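Local coordinates for protein carbonic anhydrase (PDB 6LAI) that probably catalyses the reversible hydration of carbon dioxide to hydrogencarbonate as a zinc-dependent carbonic anhydrase of the beta class, at residues A[10-15]-A[175-180]. The protein carries 1 engineered substitution. Sequence-based numbering, arbitrary orientation.
Sequences QLQPLS and GYQLIE
Leu11 and Leu178 both set CG beside the backbone N (chi1 -77° and -80°); these matching torsions turn the two isobutyl groups in one direction, so that they lie flank to flank with Leu11 CD1 3.6 Å from Leu178 CD2. The same methyl of Leu11 reaches Tyr176 CB. Further along the face that carries Leu11 and Leu178, the Pro13 ring meets the Tyr176 ring obliquely, with Pro13 CG 3.8 Å from Tyr176 CE1, while the Tyr176 hydroxyl is hydrogen-bonded to Thr172. Four backbone hydrogen bonds fix an antiparallel pairing: Ile179 N to Gln10 O (2.9 Å), Gln12 N to Gln177 O, Gln177 N to Gln12 O (2.7 Å) and Leu14 N to Gly175 O. The last is nearly straight at N-H (176°), yet its donor stands above the carbonyl plane. Strand 11-13 is thereby added as an edge strand to the mixed sheet of the beta-carbonic anhydrase fold, whose next strand, 162-169, bonds to the other edge of 174-178. On the face that carries Gln12 and Gln177, Gln12, extended with CG anti to the backbone N, brings OE1 to 3.2 Å from Ile179 CD1, a close van der Waals contact of amide oxygen with methyl, not a hydrogen bond. Leu14 CD2 touches Gln177 CB at 3.8 Å. Val139 and Leu140 of helix 128-148 cover Leu178.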
ATOM      1  N   GLN A  10       7.198  19.224  17.156  1.00 29.51           N
ATOM      2  CA  GLN A  10       7.377  20.290  16.136  1.00 32.66           C
ATOM      3  C   GLN A  10       7.552  19.695  14.724  1.00 33.88           C
ATOM      4  O   GLN A  10       7.862  18.499  14.595  1.00 31.52           O
ATOM      5  CB  GLN A  10       8.547  21.183  16.539  1.00 41.57           C
ATOM      6  CG  GLN A  10       9.898  20.501  16.381  1.00 48.52           C
ATOM      7  CD  GLN A  10      10.866  20.881  17.474  1.00 57.27           C
ATOM      8  OE1 GLN A  10      11.282  22.036  17.569  1.00 62.99           O
ATOM      9  NE2 GLN A  10      11.226  19.906  18.302  1.00 60.59           N
ATOM     10  N   LEU A  11       7.326  20.519  13.701  1.00 30.77           N
ATOM     11  CA  LEU A  11       7.457  20.150  12.274  1.00 31.80           C
ATOM     12  C   LEU A  11       8.759  20.754  11.778  1.00 35.17           C
ATOM     13  O   LEU A  11       8.930  21.970  11.927  1.00 42.32           O
ATOM     14  CB  LEU A  11       6.271  20.683  11.455  1.00 32.32           C
ATOM     15  CG  LEU A  11       4.961  19.918  11.572  1.00 35.20           C
ATOM     16  CD1 LEU A  11       5.133  18.498  11.059  1.00 34.19           C
ATOM     17  CD2 LEU A  11       4.442  19.921  12.994  1.00 34.21           C
ATOM     18  N   GLN A  12       9.640  19.935  11.213  1.00 28.39           N
ATOM     19  CA  GLN A  12      10.893  20.399  10.590  1.00 30.18           C
ATOM     20  C   GLN A  12      10.901  20.034   9.115  1.00 28.97           C
ATOM     21  O   GLN A  12      10.862  18.848   8.773  1.00 23.08           O
ATOM     22  CB  GLN A  12      12.092  19.764  11.281  1.00 33.56           C
ATOM     23  CG  GLN A  12      13.404  20.128  10.606  1.00 38.75           C
ATOM     24  CD  GLN A  12      14.553  19.787  11.514  1.00 46.40           C
ATOM     25  OE1 GLN A  12      14.673  20.334  12.611  1.00 54.17           O
ATOM     26  NE2 GLN A  12      15.384  18.865  11.069  1.00 47.60           N
ATOM     27  N   PRO A  13      11.013  21.024   8.204  1.00 27.74           N
ATOM     28  CA  PRO A  13      11.193  20.761   6.783  1.00 28.54           C
ATOM     29  C   PRO A  13      12.392  19.836   6.521  1.00 29.84           C
ATOM     30  O   PRO A  13      13.418  20.024   7.088  1.00 28.92           O
ATOM     31  CB  PRO A  13      11.409  22.153   6.156  1.00 31.35           C
ATOM     32  CG  PRO A  13      10.753  23.093   7.134  1.00 31.64           C
ATOM     33  CD  PRO A  13      10.995  22.480   8.496  1.00 29.68           C
ATOM     34  N   LEU A  14      12.203  18.800   5.707  1.00 29.24           N
ATOM     35  CA  LEU A  14      13.281  17.862   5.310  1.00 29.48           C
ATOM     36  C   LEU A  14      14.181  18.566   4.287  1.00 32.72           C
ATOM     37  O   LEU A  14      13.666  19.259   3.411  1.00 38.59           O
ATOM     38  CB  LEU A  14      12.660  16.598   4.705  1.00 28.41           C
ATOM     39  CG  LEU A  14      11.781  15.803   5.659  1.00 29.29           C
ATOM     40  CD1 LEU A  14      10.911  14.804   4.887  1.00 30.20           C
ATOM     41  CD2 LEU A  14      12.634  15.096   6.694  1.00 30.78           C
ATOM     42  N   SER A  15      15.484  18.364   4.374  1.00 32.76           N
ATOM     43  CA  SER A  15      16.425  18.588   3.252  1.00 33.96           C
ATOM     44  C   SER A  15      16.629  17.236   2.597  1.00 27.98           C
ATOM     45  O   SER A  15      17.025  16.317   3.315  1.00 30.90           O
ATOM     46  CB  SER A  15      17.753  19.157   3.706  1.00 38.09           C
ATOM     47  OG  SER A  15      17.647  19.797   4.957  1.00 44.80           O
ATOM     48  N   GLY A 175       8.116  17.628   2.421  1.00 21.17           N
ATOM     49  CA  GLY A 175       7.838  16.817   3.609  1.00 20.93           C
ATOM     50  C   GLY A 175       8.352  17.503   4.843  1.00 20.47           C
ATOM     51  O   GLY A 175       9.271  18.361   4.712  1.00 22.52           O
ATOM     52  N   TYR A 176       7.744  17.204   5.966  1.00 19.91           N
ATOM     53  CA  TYR A 176       8.062  17.800   7.292  1.00 21.34           C
ATOM     54  C   TYR A 176       8.202  16.653   8.263  1.00 22.26           C
ATOM     55  O   TYR A 176       7.227  15.892   8.421  1.00 21.12           O
ATOM     56  CB  TYR A 176       6.985  18.780   7.756  1.00 22.99           C
ATOM     57  CG  TYR A 176       6.766  19.915   6.783  1.00 24.95           C
ATOM     58  CD1 TYR A 176       7.393  21.140   6.937  1.00 29.73           C
ATOM     59  CD2 TYR A 176       5.960  19.747   5.691  1.00 24.89           C
ATOM     60  CE1 TYR A 176       7.247  22.140   5.982  1.00 28.19           C
ATOM     61  CE2 TYR A 176       5.808  20.719   4.722  1.00 28.68           C
ATOM     62  CZ  TYR A 176       6.447  21.934   4.879  1.00 31.79           C
ATOM     63  OH  TYR A 176       6.262  22.891   3.927  1.00 35.34           O
ATOM     64  N   GLN A 177       9.354  16.571   8.926  1.00 20.56           N
ATOM     65  CA  GLN A 177       9.564  15.544   9.929  1.00 20.89           C
ATOM     66  C   GLN A 177       8.864  15.989  11.214  1.00 23.69           C
ATOM     67  O   GLN A 177       8.945  17.182  11.590  1.00 22.90           O
ATOM     68  CB  GLN A 177      11.054  15.293  10.124  1.00 22.59           C
ATOM     69  CG  GLN A 177      11.314  14.175  11.106  1.00 27.16           C
ATOM     70  CD  GLN A 177      12.776  14.071  11.433  1.00 26.50           C
ATOM     71  OE1 GLN A 177      13.613  14.809  10.904  1.00 29.56           O
ATOM     72  NE2 GLN A 177      13.072  13.134  12.312  1.00 30.15           N
ATOM     73  N   LEU A 178       8.233  15.046  11.894  1.00 20.48           N
ATOM     74  CA  LEU A 178       7.705  15.268  13.253  1.00 22.81           C
ATOM     75  C   LEU A 178       8.850  15.002  14.242  1.00 27.66           C
ATOM     76  O   LEU A 178       9.391  13.884  14.271  1.00 30.52           O
ATOM     77  CB  LEU A 178       6.472  14.394  13.459  1.00 28.98           C
ATOM     78  CG  LEU A 178       5.202  14.965  12.838  1.00 29.90           C
ATOM     79  CD1 LEU A 178       4.112  13.932  12.683  1.00 34.92           C
ATOM     80  CD2 LEU A 178       4.677  16.126  13.670  1.00 34.62           C
ATOM     81  N   ILE A 179       9.301  16.045  14.949  1.00 32.99           N
ATOM     82  CA  ILE A 179      10.468  15.904  15.878  1.00 40.47           C
ATOM     83  C   ILE A 179       9.965  15.507  17.277  1.00 51.33           C
ATOM     84  O   ILE A 179      10.344  14.396  17.708  1.00 62.94           O
ATOM     85  CB  ILE A 179      11.410  17.126  15.826  1.00 49.24           C
ATOM     86  CG1 ILE A 179      12.337  17.001  14.610  1.00 48.82           C
ATOM     87  CG2 ILE A 179      12.199  17.305  17.124  1.00 50.88           C
ATOM     88  CD1 ILE A 179      13.329  18.144  14.468  1.00 51.04           C
ATOM     89  N   GLU A 180       9.136  16.308  17.953  1.00 55.23           N
ATOM     90  CA  GLU A 180       8.502  15.882  19.240  1.00 66.38           C
ATOM     91  C   GLU A 180       9.552  15.370  20.246  1.00 58.17           C
ATOM     92  O   GLU A 180      10.675  15.842  20.421  1.00 53.38           O
ATOM     93  CB  GLU A 180       7.484  14.770  18.957  1.00 65.59           C
ATOM     94  CG  GLU A 180       6.424  14.613  20.039  1.00 67.93           C
ATOM     95  CD  GLU A 180       6.881  13.840  21.261  1.00 72.59           C
ATOM     96  OE1 GLU A 180       7.553  12.811  21.079  1.00 78.19           O
ATOM     97  OE2 GLU A 180       6.581  14.282  22.391  1.00 77.58           O
TER